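Local coordinates for putative alpha/beta hydrolase FOLD protein (Candidatus Nitrososphaera gargensis, PDB 5A62) that probably hydrolyses carboxylic esters, as an archaeal alpha/beta hydrolase fold enzyme of the carboxylesterase type, at residues A[173-178]-A[252-257]; A[26-31]-A[44-49]; A[165-170]-A[247-252]; A[241-246]-A[259-264]. All coordinates share one frame; numbering follows the deposited sequence.

Interaction 1. Residues A[173-178]-A[252-257]; sequences ADFFRE and IEKPKE
F175 and I252 carry this contact, with the phenyl ring turned so that the isoleucine covers one face while the backbone carbonyl of the same residue lies at the rim. CD1 of I252 sits 4.2 Å from the centroid of the F175 ring and 25° off its normal, which meets the geometry of a CH-pi contact. The second branch of the isoleucine touches the ring border, CG2 of I252 lying 3.8 Å from CD2 of F175. In the plane of the ring, O of I252 approaches CD2 of F175 to 3.5 Å, so the polar carbonyl faces the ring edge and not its pi cloud. Because CG of F175 stands anti to its backbone N (chi1 177°), the ring extends from helix 170-180 toward the end of helix 250-253. That short helix follows the last strand of the alpha/beta hydrolase sheet, and helix 170-180 belongs to the helical insertion between strands 116-122 and 212-218. K254, which leaves the helix with positive phi, crosses F175 at about a right angle. Its CE lies 3.8 Å from CE2 of F175, at an oblique position, while its ammonium is taken up by E42, V251 O and I38 O. F176 contributes less: its CB is 4.3 Å from CD1 of I252, and its ring continues away to meet W249 edge-to-face and F180.

Interaction 2. Residues A[26-31]-A[44-49]; sequences LVLIHP and QLLLKS
The strand carrying L26 and L28 faces helix 40-48 at a CA separation of 8.5 Å between L26 and L46, the nearest CA pair and too wide for main-chain contact, so side chains bridge the gap. One helix residue, L46, supplies the whole helical side. Its CD1 lies 3.8 Å from CD1 of L26 and 4.1 Å from CD2 of L28, and therefore bears on two residues from the same face of the strand. CD2 of L46 adds a second touch, again 3.8 Å from CD1 of L26. L26 and L46 cross at about a right angle, a single methyl of the strand leucine meeting both methyls of the helix leucine; L28 approaches more obliquely and with one methyl alone. In each of the three leucines CB points at the other segment, and CG anti to the carbonyl carbon (chi1 -60° in L26, -47° in L28 and -70° in L46) keeps the methyls there. Strand 25-29, helix 40-48 and strand 52-56 form a beta-alpha-beta unit of the alpha/beta hydrolase sheet, and this contact seats its helix on its first strand. V53 of the second strand touches both L28 and L46, while M263 and L266 of helix 256-272 pack on L46 as well. Near the end of the helix, L45 O accepts from S49 N at 3.1 Å and from S49 OG at 2.9 Å. The two donors reach that oxygen from opposite faces of the carbonyl plane, doubling the bonds on it where the helix stops.

Interaction 3. Residues A[165-170]-A[247-252]; sequences DLFADK and DHWVVI
Aromatic packing dominates: F167 meets W249 at its edge and I252 over a face. The edge of the phenyl ring touches the root of the tryptophan, CZ of F167 being 3.6 Å from CB of W249, near the phenyl plane. Over the face lies CG2 of I252, 4.1 Å from the F167 centroid and 29° off the normal, a CH-pi contact made by the branch that stands anti to the isoleucine's backbone N. Looser packing of a leucine on the indole follows: L166 meets CD1 of W249 obliquely with both methyls, CD2 of L166 being 4.2 Å from that carbon, while CG of L166 also lies above the F167 ring.

No polar bond joins the two segments; within 247-252, H248 N donates to OD1 of D247 at 2.7 Å, on the anti side of the carboxylate and 28° out of its plane. H248 NE2 is bonded to OG of S99, the central residue of a GxSxG sequence, consistent with the histidine and nucleophile of an alpha/beta hydrolase triad. The contact across the segments is thus wholly apolar, and it packs the loop before helix 170-180 against W249, next to this probable catalytic histidine, and I252 one helical turn on.

Interaction 4. Residues A[241-246]-A[259-264]; sequences RVLQGS and YDILMG
I261 extends its longer branch with CG1 anti to the carbonyl carbon (chi1 -68°) and chi2 near 166°, and this carries CD1 of I261 to within 3.8 Å of CD2 of L243. The other branch, CG2, is thereby left beside the arginine stem, 3.8 Å from CG of R241. The two strand residues thus meet different methyls of one isoleucine. R241 bends at chi2 (-72°), so that only its aliphatic root takes part: CB of R241 lies 4.1 Å from both CG2 and CD1 of I261, and the side chains cross at a slant. Its guanidinium turns to E239, with which NH2 forms a salt bridge. L243 and I261 instead run past one another in opposite senses, their overlap confined to the terminal methyls. Strand 239-243 is the outermost strand at its side of the alpha/beta hydrolase sheet, and helix 256-272 packs back across it after the connection through helix 250-253. I216 of the neighbouring strand 212-218 touches both L243 and I261, which places the isoleucine over two adjacent strands. The backbone leaves the strand through a type II turn from L243 to S246, with S246 N bonded to L243 O at 3.3 Å. G245 takes the positive phi that the third position of a type II turn calls for, and its N is bonded to OG of S219.

Interaction 2 is the buried member, all three of its touching residues lying inside the protein, whereas interactions 1, 3 and 4 are partly buried. Interactions 2 and 4 are strand-helix contacts of aliphatic groups on the same sheet, in interaction 4 including the stem of an arginine, and they meet where M263 SD lies 3.8 Å from L46 CD2. Interactions 1 and 3 are richer in aromatic groups: they share I252, which offers a different methyl to each ring, and their centres are about 6 Å apart. Both thereby tie the helical insertion to helix 250-253. That helix separates the two elements of interaction 4, and V250 CG2 reaches L243 CD1 at 3.9 Å.

Interaction 1. Residues A[173-178]-A[252-257]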
loop_
_atom_site.group_PDB
_atom_site.type_symbol
_atom_site.label_atom_id
_atom_site.label_comp_id
_atom_site.label_asym_id
_atom_site.label_seq_id
_atom_site.Cartn_x
_atom_site.Cartn_y
_atom_site.Cartn_z
ATOM N N ALA A 173 13.184 -26.928 3.639
ATOM C CA ALA A 173 13.190 -26.212 2.393
ATOM C C ALA A 173 12.114 -26.631 1.424
ATOM O O ALA A 173 11.459 -25.811 0.788
ATOM C CB ALA A 173 14.556 -26.290 1.736
ATOM N N ASP A 174 11.929 -27.950 1.304
ATOM C CA ASP A 174 11.013 -28.422 0.363
ATOM C C ASP A 174 9.573 -28.182 0.802
ATOM O O ASP A 174 8.721 -27.912 -0.063
ATOM C CB ASP A 174 11.275 -29.935 0.113
ATOM C CG ASP A 174 12.426 -30.161 -0.748
ATOM O OD1 ASP A 174 12.945 -29.303 -1.436
ATOM O OD2 ASP A 174 12.871 -31.350 -0.797
ATOM N N PHE A 175 9.290 -28.252 2.084
ATOM C CA PHE A 175 7.991 -27.865 2.629
ATOM C C PHE A 175 7.703 -26.362 2.349
ATOM O O PHE A 175 6.650 -26.020 1.777
ATOM C CB PHE A 175 7.976 -28.195 4.090
ATOM C CG PHE A 175 6.736 -27.795 4.867
ATOM C CD1 PHE A 175 5.483 -27.839 4.318
ATOM C CD2 PHE A 175 6.860 -27.410 6.185
ATOM C CE1 PHE A 175 4.358 -27.510 5.112
ATOM C CE2 PHE A 175 5.746 -27.042 6.924
ATOM C CZ PHE A 175 4.496 -27.129 6.367
ATOM N N PHE A 176 8.696 -25.522 2.590
ATOM C CA PHE A 176 8.571 -24.139 2.244
ATOM C C PHE A 176 8.277 -23.943 0.771
ATOM O O PHE A 176 7.381 -23.156 0.398
ATOM C CB PHE A 176 9.820 -23.365 2.631
ATOM C CG PHE A 176 9.822 -21.940 2.182
ATOM C CD1 PHE A 176 9.252 -20.980 2.939
ATOM C CD2 PHE A 176 10.413 -21.600 0.999
ATOM C CE1 PHE A 176 9.245 -19.663 2.510
ATOM C CE2 PHE A 176 10.433 -20.274 0.589
ATOM C CZ PHE A 176 9.821 -19.348 1.369
ATOM N N ARG A 177 8.987 -24.620 -0.126
ATOM C CA ARG A 177 8.712 -24.519 -1.567
ATOM C C ARG A 177 7.291 -24.837 -1.894
ATOM O O ARG A 177 6.641 -24.071 -2.612
ATOM C CB ARG A 177 9.551 -25.493 -2.388
ATOM C CG ARG A 177 11.003 -25.097 -2.514
ATOM C CD ARG A 177 11.801 -26.115 -3.342
ATOM N NE ARG A 177 13.184 -25.666 -3.590
ATOM C CZ ARG A 177 14.239 -26.024 -2.855
ATOM N NH1 ARG A 177 14.116 -26.866 -1.837
ATOM N NH2 ARG A 177 15.448 -25.519 -3.124
ATOM N N GLU A 178 6.830 -25.977 -1.375
ATOM C CA GLU A 178 5.452 -26.437 -1.580
ATOM C C GLU A 178 4.504 -25.308 -1.277
ATOM O O GLU A 178 3.711 -24.933 -2.187
ATOM C CB GLU A 178 5.083 -27.713 -0.777
ATOM C CG GLU A 178 3.744 -28.362 -1.239
ATOM C CD GLU A 178 3.814 -29.309 -2.460
ATOM O OE1 GLU A 178 4.481 -28.994 -3.499
ATOM O OE2 GLU A 178 3.131 -30.391 -2.407
ATOM N N ILE A 252 7.482 -23.432 9.512
ATOM C CA ILE A 252 7.966 -24.463 8.596
ATOM C C ILE A 252 8.776 -25.491 9.394
ATOM O O ILE A 252 8.608 -26.690 9.138
ATOM C CB ILE A 252 8.872 -23.836 7.525
ATOM C CG1 ILE A 252 8.056 -22.909 6.643
ATOM C CG2 ILE A 252 9.642 -24.879 6.707
ATOM C CD1 ILE A 252 6.985 -23.544 5.848
ATOM N N GLU A 253 9.642 -25.040 10.306
ATOM C CA GLU A 253 10.504 -25.965 11.042
ATOM C C GLU A 253 9.768 -26.744 12.122
ATOM O O GLU A 253 10.167 -27.856 12.447
ATOM C CB GLU A 253 11.634 -25.216 11.658
ATOM C CG GLU A 253 12.549 -24.692 10.560
ATOM C CD GLU A 253 13.939 -24.334 11.063
ATOM O OE1 GLU A 253 14.155 -24.319 12.306
ATOM O OE2 GLU A 253 14.833 -24.069 10.243
ATOM N N LYS A 254 8.738 -26.146 12.711
ATOM C CA LYS A 254 7.880 -26.792 13.710
ATOM C C LYS A 254 8.676 -27.371 14.873
ATOM O O LYS A 254 8.544 -28.554 15.187
ATOM C CB LYS A 254 6.952 -27.854 13.062
ATOM C CG LYS A 254 6.114 -27.275 11.924
ATOM C CD LYS A 254 4.917 -28.123 11.533
ATOM C CE LYS A 254 4.102 -27.554 10.358
ATOM N NZ LYS A 254 3.597 -26.228 10.595
ATOM N N PRO A 255 9.427 -26.547 15.572
ATOM C CA PRO A 255 10.123 -27.092 16.740
ATOM C C PRO A 255 9.196 -27.475 17.823
ATOM O O PRO A 255 8.227 -26.790 18.140
ATOM C CB PRO A 255 11.033 -25.946 17.148
ATOM C CG PRO A 255 10.311 -24.734 16.694
ATOM C CD PRO A 255 9.695 -25.120 15.387
ATOM N N LYS A 256 9.510 -28.577 18.510
ATOM C CA LYS A 256 8.615 -29.074 19.540
ATOM C C LYS A 256 8.286 -28.076 20.650
ATOM O O LYS A 256 7.159 -27.968 21.123
ATOM C CB LYS A 256 9.235 -30.324 20.203
ATOM C CG LYS A 256 8.357 -30.885 21.316
ATOM C CD LYS A 256 8.989 -32.097 21.995
ATOM C CE LYS A 256 7.930 -32.985 22.640
ATOM N NZ LYS A 256 7.351 -32.384 23.871
ATOM N N GLU A 257 9.272 -27.257 21.027
ATOM C CA GLU A 257 9.057 -26.309 22.084
ATOM C C GLU A 257 7.922 -25.325 21.743
ATOM O O GLU A 257 7.208 -24.876 22.594
ATOM C CB GLU A 257 10.315 -25.500 22.415
ATOM C CG GLU A 257 10.176 -24.713 23.680
ATOM C CD GLU A 257 11.375 -23.852 24.028
ATOM O OE1 GLU A 257 12.252 -23.680 23.168
ATOM O OE2 GLU A 257 11.325 -23.317 25.176
#

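Interaction 2. Residues A[26-31]-A[44-49]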
loop_
_atom_site.group_PDB
_atom_site.type_symbol
_atom_site.label_atom_id
_atom_site.label_comp_id
_atom_site.label_asym_id
_atom_site.label_seq_id
_atom_site.Cartn_x
_atom_site.Cartn_y
_atom_site.Cartn_z
ATOM N N LEU A 26 -10.690 -22.092 17.402
ATOM C CA LEU A 26 -9.375 -21.493 17.163
ATOM C C LEU A 26 -9.297 -21.158 15.689
ATOM O O LEU A 26 -9.701 -21.950 14.836
ATOM C CB LEU A 26 -8.276 -22.482 17.471
ATOM C CG LEU A 26 -8.204 -23.027 18.917
ATOM C CD1 LEU A 26 -7.058 -23.957 19.110
ATOM C CD2 LEU A 26 -8.148 -21.957 19.960
ATOM N N VAL A 27 -8.781 -19.967 15.393
ATOM C CA VAL A 27 -8.631 -19.478 14.043
ATOM C C VAL A 27 -7.167 -19.334 13.720
ATOM O O VAL A 27 -6.492 -18.638 14.473
ATOM C CB VAL A 27 -9.338 -18.108 13.905
ATOM C CG1 VAL A 27 -9.207 -17.565 12.492
ATOM C CG2 VAL A 27 -10.808 -18.205 14.326
ATOM N N LEU A 28 -6.738 -19.957 12.656
ATOM C CA LEU A 28 -5.332 -19.986 12.237
ATOM C C LEU A 28 -5.163 -19.059 11.065
ATOM O O LEU A 28 -5.858 -19.194 10.058
ATOM C CB LEU A 28 -4.794 -21.354 11.867
ATOM C CG LEU A 28 -5.126 -22.441 12.871
ATOM C CD1 LEU A 28 -4.534 -23.747 12.419
ATOM C CD2 LEU A 28 -4.600 -22.150 14.221
ATOM N N ILE A 29 -4.187 -18.135 11.161
ATOM C CA ILE A 29 -3.932 -17.148 10.086
ATOM C C ILE A 29 -2.486 -17.218 9.665
ATOM O O ILE A 29 -1.581 -16.948 10.463
ATOM C CB ILE A 29 -4.330 -15.747 10.507
ATOM C CG1 ILE A 29 -5.693 -15.708 11.220
ATOM C CG2 ILE A 29 -4.335 -14.842 9.315
ATOM C CD1 ILE A 29 -6.215 -14.322 11.492
ATOM N N HIS A 30 -2.266 -17.625 8.430
ATOM C CA HIS A 30 -0.954 -17.852 7.845
ATOM C C HIS A 30 -0.208 -16.553 7.502
ATOM O O HIS A 30 -0.781 -15.467 7.497
ATOM C CB HIS A 30 -1.087 -18.741 6.601
ATOM C CG HIS A 30 -1.792 -18.098 5.454
ATOM N ND1 HIS A 30 -1.162 -17.185 4.651
ATOM C CD2 HIS A 30 -3.035 -18.267 4.900
ATOM C CE1 HIS A 30 -1.987 -16.813 3.679
ATOM N NE2 HIS A 30 -3.134 -17.428 3.825
ATOM N N PRO A 31 1.104 -16.650 7.206
ATOM C CA PRO A 31 1.925 -15.491 6.875
ATOM C C PRO A 31 1.847 -15.162 5.405
ATOM O O PRO A 31 1.269 -15.864 4.613
ATOM C CB PRO A 31 3.328 -15.980 7.186
ATOM C CG PRO A 31 3.299 -17.380 6.909
ATOM C CD PRO A 31 1.948 -17.839 7.389
ATOM N N GLN A 44 -4.137 -30.967 12.969
ATOM C CA GLN A 44 -4.248 -32.302 13.598
ATOM C C GLN A 44 -4.019 -32.230 15.077
ATOM O O GLN A 44 -4.794 -32.817 15.834
ATOM C CB GLN A 44 -3.283 -33.301 12.937
ATOM C CG GLN A 44 -3.693 -33.611 11.494
ATOM C CD GLN A 44 -5.205 -33.847 11.291
ATOM O OE1 GLN A 44 -5.842 -33.253 10.412
ATOM N NE2 GLN A 44 -5.792 -34.702 12.133
ATOM N N LEU A 45 -3.027 -31.500 15.542
ATOM C CA LEU A 45 -2.745 -31.416 16.967
ATOM C C LEU A 45 -3.905 -30.772 17.712
ATOM O O LEU A 45 -4.313 -31.217 18.786
ATOM C CB LEU A 45 -1.437 -30.645 17.192
ATOM C CG LEU A 45 -1.146 -30.191 18.601
ATOM C CD1 LEU A 45 -0.765 -31.388 19.439
ATOM C CD2 LEU A 45 -0.033 -29.150 18.596
ATOM N N LEU A 46 -4.501 -29.725 17.143
ATOM C CA LEU A 46 -5.485 -28.969 17.840
ATOM C C LEU A 46 -6.794 -29.709 17.845
ATOM O O LEU A 46 -7.538 -29.625 18.812
ATOM C CB LEU A 46 -5.597 -27.547 17.202
ATOM C CG LEU A 46 -4.341 -26.723 17.493
ATOM C CD1 LEU A 46 -4.461 -25.412 16.705
ATOM C CD2 LEU A 46 -4.111 -26.400 18.945
ATOM N N LEU A 47 -7.086 -30.413 16.772
ATOM C CA LEU A 47 -8.282 -31.292 16.768
ATOM C C LEU A 47 -8.163 -32.380 17.808
ATOM O O LEU A 47 -9.166 -32.660 18.506
ATOM C CB LEU A 47 -8.471 -31.965 15.432
ATOM C CG LEU A 47 -8.917 -31.095 14.317
ATOM C CD1 LEU A 47 -8.823 -31.850 12.995
ATOM C CD2 LEU A 47 -10.294 -30.506 14.608
ATOM N N LYS A 48 -6.985 -32.982 17.938
ATOM C CA LYS A 48 -6.794 -34.052 18.957
ATOM C C LYS A 48 -6.928 -33.493 20.375
ATOM O O LYS A 48 -7.317 -34.193 21.347
ATOM C CB LYS A 48 -5.432 -34.717 18.790
ATOM C CG LYS A 48 -5.316 -35.459 17.495
ATOM C CD LYS A 48 -4.168 -36.448 17.452
ATOM C CE LYS A 48 -4.170 -37.132 16.078
ATOM N NZ LYS A 48 -2.934 -37.929 15.867
ATOM N N SER A 49 -6.648 -32.209 20.561
ATOM C CA SER A 49 -6.851 -31.567 21.798
ATOM C C SER A 49 -8.277 -31.062 22.048
ATOM O O SER A 49 -8.477 -30.374 23.026
ATOM C CB SER A 49 -5.880 -30.403 21.921
ATOM O OG SER A 49 -4.556 -30.838 21.666
#

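Interaction 3. Residues A[165-170]-A[247-252]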
loop_
_atom_site.group_PDB
_atom_site.type_symbol
_atom_site.label_atom_id
_atom_site.label_comp_id
_atom_site.label_asym_id
_atom_site.label_seq_id
_atom_site.Cartn_x
_atom_site.Cartn_y
_atom_site.Cartn_z
ATOM N N ASP A 165 21.890 -21.123 4.785
ATOM C CA ASP A 165 20.679 -21.026 3.988
ATOM C C ASP A 165 19.550 -20.772 4.928
ATOM O O ASP A 165 19.661 -20.906 6.116
ATOM C CB ASP A 165 20.444 -22.308 3.235
ATOM C CG ASP A 165 21.382 -22.455 2.041
ATOM O OD1 ASP A 165 22.172 -21.507 1.767
ATOM O OD2 ASP A 165 21.298 -23.496 1.375
ATOM N N LEU A 166 18.412 -20.417 4.360
ATOM C CA LEU A 166 17.229 -20.191 5.148
ATOM C C LEU A 166 16.863 -21.406 6.056
ATOM O O LEU A 166 16.520 -21.208 7.202
ATOM C CB LEU A 166 16.053 -19.910 4.224
ATOM C CG LEU A 166 14.750 -19.419 4.872
ATOM C CD1 LEU A 166 14.949 -18.175 5.707
ATOM C CD2 LEU A 166 13.736 -19.125 3.829
ATOM N N PHE A 167 16.935 -22.628 5.554
ATOM C CA PHE A 167 16.692 -23.829 6.346
ATOM C C PHE A 167 17.894 -24.705 6.216
ATOM O O PHE A 167 18.406 -24.930 5.081
ATOM C CB PHE A 167 15.460 -24.574 5.827
ATOM C CG PHE A 167 14.214 -23.724 5.807
ATOM C CD1 PHE A 167 13.582 -23.398 7.007
ATOM C CD2 PHE A 167 13.702 -23.217 4.642
ATOM C CE1 PHE A 167 12.470 -22.587 7.021
ATOM C CE2 PHE A 167 12.591 -22.390 4.651
ATOM C CZ PHE A 167 11.976 -22.053 5.847
ATOM N N ALA A 168 18.261 -25.306 7.318
ATOM C CA ALA A 168 19.385 -26.256 7.316
ATOM C C ALA A 168 19.039 -27.629 6.699
ATOM O O ALA A 168 19.883 -28.265 6.111
ATOM C CB ALA A 168 19.855 -26.465 8.735
ATOM N N ASP A 169 17.777 -28.033 6.840
ATOM C CA ASP A 169 17.232 -29.334 6.469
ATOM C C ASP A 169 16.477 -29.175 5.135
ATOM O O ASP A 169 15.520 -28.378 5.038
ATOM C CB ASP A 169 16.356 -29.798 7.643
ATOM C CG ASP A 169 15.778 -31.217 7.460
ATOM O OD1 ASP A 169 15.784 -31.778 6.316
ATOM O OD2 ASP A 169 15.310 -31.718 8.496
ATOM N N LYS A 170 16.883 -29.892 4.085
ATOM C CA LYS A 170 16.208 -29.933 2.787
ATOM C C LYS A 170 14.767 -30.244 2.965
ATOM O O LYS A 170 13.953 -29.787 2.159
ATOM C CB LYS A 170 16.825 -30.940 1.764
ATOM C CG LYS A 170 16.133 -30.968 0.373
ATOM C CD LYS A 170 16.863 -31.785 -0.706
ATOM C CE LYS A 170 16.125 -31.828 -2.014
ATOM N NZ LYS A 170 14.876 -32.555 -1.931
ATOM N N ASP A 247 13.810 -18.673 13.862
ATOM C CA ASP A 247 13.713 -17.448 13.072
ATOM C C ASP A 247 12.288 -17.293 12.522
ATOM O O ASP A 247 11.312 -17.887 13.003
ATOM C CB ASP A 247 14.765 -17.610 11.966
ATOM C CG ASP A 247 15.279 -16.301 11.396
ATOM O OD1 ASP A 247 14.576 -15.276 11.422
ATOM O OD2 ASP A 247 16.432 -16.308 10.825
ATOM N N HIS A 248 12.117 -16.423 11.535
ATOM C CA HIS A 248 10.821 -16.037 11.049
ATOM C C HIS A 248 9.957 -17.204 10.633
ATOM O O HIS A 248 8.753 -17.267 10.959
ATOM C CB HIS A 248 10.999 -15.143 9.811
ATOM C CG HIS A 248 9.721 -14.634 9.218
ATOM N ND1 HIS A 248 9.162 -15.185 8.081
ATOM C CD2 HIS A 248 8.899 -13.628 9.589
ATOM C CE1 HIS A 248 8.069 -14.517 7.754
ATOM N NE2 HIS A 248 7.885 -13.579 8.661
ATOM N N TRP A 249 10.542 -18.144 9.899
ATOM C CA TRP A 249 9.794 -19.256 9.360
ATOM C C TRP A 249 9.696 -20.472 10.281
ATOM O O TRP A 249 9.713 -21.622 9.884
ATOM C CB TRP A 249 10.335 -19.633 7.973
ATOM C CG TRP A 249 10.014 -18.646 6.955
ATOM C CD1 TRP A 249 10.854 -17.671 6.453
ATOM C CD2 TRP A 249 8.741 -18.444 6.325
ATOM N NE1 TRP A 249 10.180 -16.907 5.542
ATOM C CE2 TRP A 249 8.896 -17.368 5.421
ATOM C CE3 TRP A 249 7.498 -19.112 6.378
ATOM C CZ2 TRP A 249 7.846 -16.913 4.626
ATOM C CZ3 TRP A 249 6.469 -18.641 5.601
ATOM C CH2 TRP A 249 6.655 -17.549 4.727
ATOM N N VAL A 250 9.515 -20.194 11.558
ATOM C CA VAL A 250 9.426 -21.223 12.581
ATOM C C VAL A 250 8.280 -22.185 12.285
ATOM O O VAL A 250 8.319 -23.342 12.678
ATOM C CB VAL A 250 9.280 -20.589 14.012
ATOM C CG1 VAL A 250 7.945 -19.893 14.175
ATOM C CG2 VAL A 250 9.501 -21.627 15.104
ATOM N N VAL A 251 7.206 -21.733 11.637
ATOM C CA VAL A 251 6.062 -22.562 11.307
ATOM C C VAL A 251 6.422 -23.635 10.256
ATOM O O VAL A 251 5.736 -24.624 10.114
ATOM C CB VAL A 251 4.860 -21.694 10.858
ATOM C CG1 VAL A 251 5.211 -20.827 9.672
ATOM C CG2 VAL A 251 3.634 -22.504 10.531
ATOM N N ILE A 252 7.482 -23.432 9.512
ATOM C CA ILE A 252 7.966 -24.463 8.596
ATOM C C ILE A 252 8.776 -25.491 9.394
ATOM O O ILE A 252 8.608 -26.690 9.138
ATOM C CB ILE A 252 8.872 -23.836 7.525
ATOM C CG1 ILE A 252 8.056 -22.909 6.643
ATOM C CG2 ILE A 252 9.642 -24.879 6.707
ATOM C CD1 ILE A 252 6.985 -23.544 5.848
#

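Interaction 4. Residues A[241-246]-A[259-264]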
loop_
_atom_site.group_PDB
_atom_site.type_symbol
_atom_site.label_atom_id
_atom_site.label_comp_id
_atom_site.label_asym_id
_atom_site.label_seq_id
_atom_site.Cartn_x
_atom_site.Cartn_y
_atom_site.Cartn_z
ATOM N N ARG A 241 7.076 -15.304 24.882
ATOM C CA ARG A 241 8.023 -16.405 25.031
ATOM C C ARG A 241 8.874 -16.395 23.824
ATOM O O ARG A 241 8.423 -16.234 22.672
ATOM C CB ARG A 241 7.269 -17.726 25.132
ATOM C CG ARG A 241 6.224 -17.829 26.223
ATOM C CD ARG A 241 6.881 -17.929 27.599
ATOM N NE ARG A 241 5.844 -17.989 28.617
ATOM C CZ ARG A 241 5.236 -16.956 29.176
ATOM N NH1 ARG A 241 5.582 -15.705 28.877
ATOM N NH2 ARG A 241 4.257 -17.161 30.066
ATOM N N VAL A 242 10.169 -16.530 24.011
ATOM C CA VAL A 242 11.132 -16.556 22.934
ATOM C C VAL A 242 11.651 -17.960 22.664
ATOM O O VAL A 242 12.075 -18.656 23.599
ATOM C CB VAL A 242 12.337 -15.598 23.223
ATOM C CG1 VAL A 242 13.384 -15.681 22.122
ATOM C CG2 VAL A 242 11.811 -14.173 23.438
ATOM N N LEU A 243 11.706 -18.361 21.424
ATOM C CA LEU A 243 12.280 -19.629 20.973
ATOM C C LEU A 243 13.692 -19.364 20.582
ATOM O O LEU A 243 13.982 -18.818 19.528
ATOM C CB LEU A 243 11.465 -20.248 19.797
ATOM C CG LEU A 243 10.058 -20.637 20.175
ATOM C CD1 LEU A 243 9.291 -20.886 18.899
ATOM C CD2 LEU A 243 10.078 -21.917 21.032
ATOM N N GLN A 244 14.632 -19.878 21.416
ATOM C CA GLN A 244 16.044 -19.673 21.141
ATOM C C GLN A 244 16.482 -20.448 19.956
ATOM O O GLN A 244 16.287 -21.655 19.878
ATOM C CB GLN A 244 16.913 -20.094 22.353
ATOM C CG GLN A 244 16.688 -19.280 23.590
ATOM C CD GLN A 244 16.861 -17.769 23.397
ATOM O OE1 GLN A 244 17.692 -17.352 22.646
ATOM N NE2 GLN A 244 16.064 -17.017 24.049
ATOM N N GLY A 245 17.044 -19.762 19.002
ATOM C CA GLY A 245 17.514 -20.348 17.791
ATOM C C GLY A 245 16.568 -20.558 16.656
ATOM O O GLY A 245 16.930 -21.074 15.609
ATOM N N SER A 246 15.328 -20.084 16.809
ATOM C CA SER A 246 14.372 -20.090 15.733
ATOM C C SER A 246 14.293 -18.704 15.087
ATOM O O SER A 246 14.679 -17.705 15.691
ATOM C CB SER A 246 12.970 -20.439 16.268
ATOM O OG SER A 246 12.929 -21.781 16.757
ATOM N N TYR A 259 5.184 -25.963 20.426
ATOM C CA TYR A 259 3.873 -26.566 20.750
ATOM C C TYR A 259 3.648 -26.727 22.232
ATOM O O TYR A 259 2.532 -26.633 22.677
ATOM C CB TYR A 259 3.602 -27.860 19.945
ATOM C CG TYR A 259 3.796 -27.568 18.475
ATOM C CD1 TYR A 259 2.874 -26.823 17.808
ATOM C CD2 TYR A 259 4.972 -27.914 17.821
ATOM C CE1 TYR A 259 3.073 -26.473 16.487
ATOM C CE2 TYR A 259 5.177 -27.583 16.505
ATOM C CZ TYR A 259 4.236 -26.836 15.847
ATOM O OH TYR A 259 4.411 -26.456 14.521
ATOM N N ASP A 260 4.719 -26.997 22.950
ATOM C CA ASP A 260 4.668 -27.018 24.395
ATOM C C ASP A 260 4.183 -25.660 24.853
ATOM O O ASP A 260 3.268 -25.568 25.638
ATOM C CB ASP A 260 6.056 -27.323 24.947
ATOM C CG ASP A 260 6.530 -28.759 24.626
ATOM O OD1 ASP A 260 5.721 -29.641 24.277
ATOM O OD2 ASP A 260 7.750 -28.927 24.694
ATOM N N ILE A 261 4.750 -24.586 24.297
ATOM C CA ILE A 261 4.341 -23.247 24.676
ATOM C C ILE A 261 2.890 -22.942 24.268
ATOM O O ILE A 261 2.080 -22.492 25.063
ATOM C CB ILE A 261 5.294 -22.212 24.083
ATOM C CG1 ILE A 261 6.674 -22.344 24.751
ATOM C CG2 ILE A 261 4.759 -20.813 24.297
ATOM C CD1 ILE A 261 7.742 -21.610 24.005
ATOM N N LEU A 262 2.576 -23.245 23.017
ATOM C CA LEU A 262 1.226 -23.020 22.517
ATOM C C LEU A 262 0.168 -23.718 23.360
ATOM O O LEU A 262 -0.854 -23.090 23.704
ATOM C CB LEU A 262 1.175 -23.506 21.072
ATOM C CG LEU A 262 -0.203 -23.364 20.395
ATOM C CD1 LEU A 262 -0.516 -21.898 20.226
ATOM C CD2 LEU A 262 -0.296 -24.096 19.057
ATOM N N MET A 263 0.398 -25.003 23.674
ATOM C CA MET A 263 -0.656 -25.711 24.412
ATOM C C MET A 263 -0.795 -25.186 25.850
ATOM O O MET A 263 -1.895 -25.116 26.407
ATOM C CB MET A 263 -0.451 -27.232 24.351
ATOM C CG MET A 263 -0.404 -27.781 22.942
ATOM S SD MET A 263 -1.701 -27.217 21.788
ATOM C CE MET A 263 -3.122 -27.832 22.665
ATOM N N GLY A 264 0.309 -24.732 26.423
ATOM C CA GLY A 264 0.289 -24.028 27.652
ATOM C C GLY A 264 -0.580 -22.789 27.656
ATOM O O GLY A 264 -1.401 -22.527 28.538
#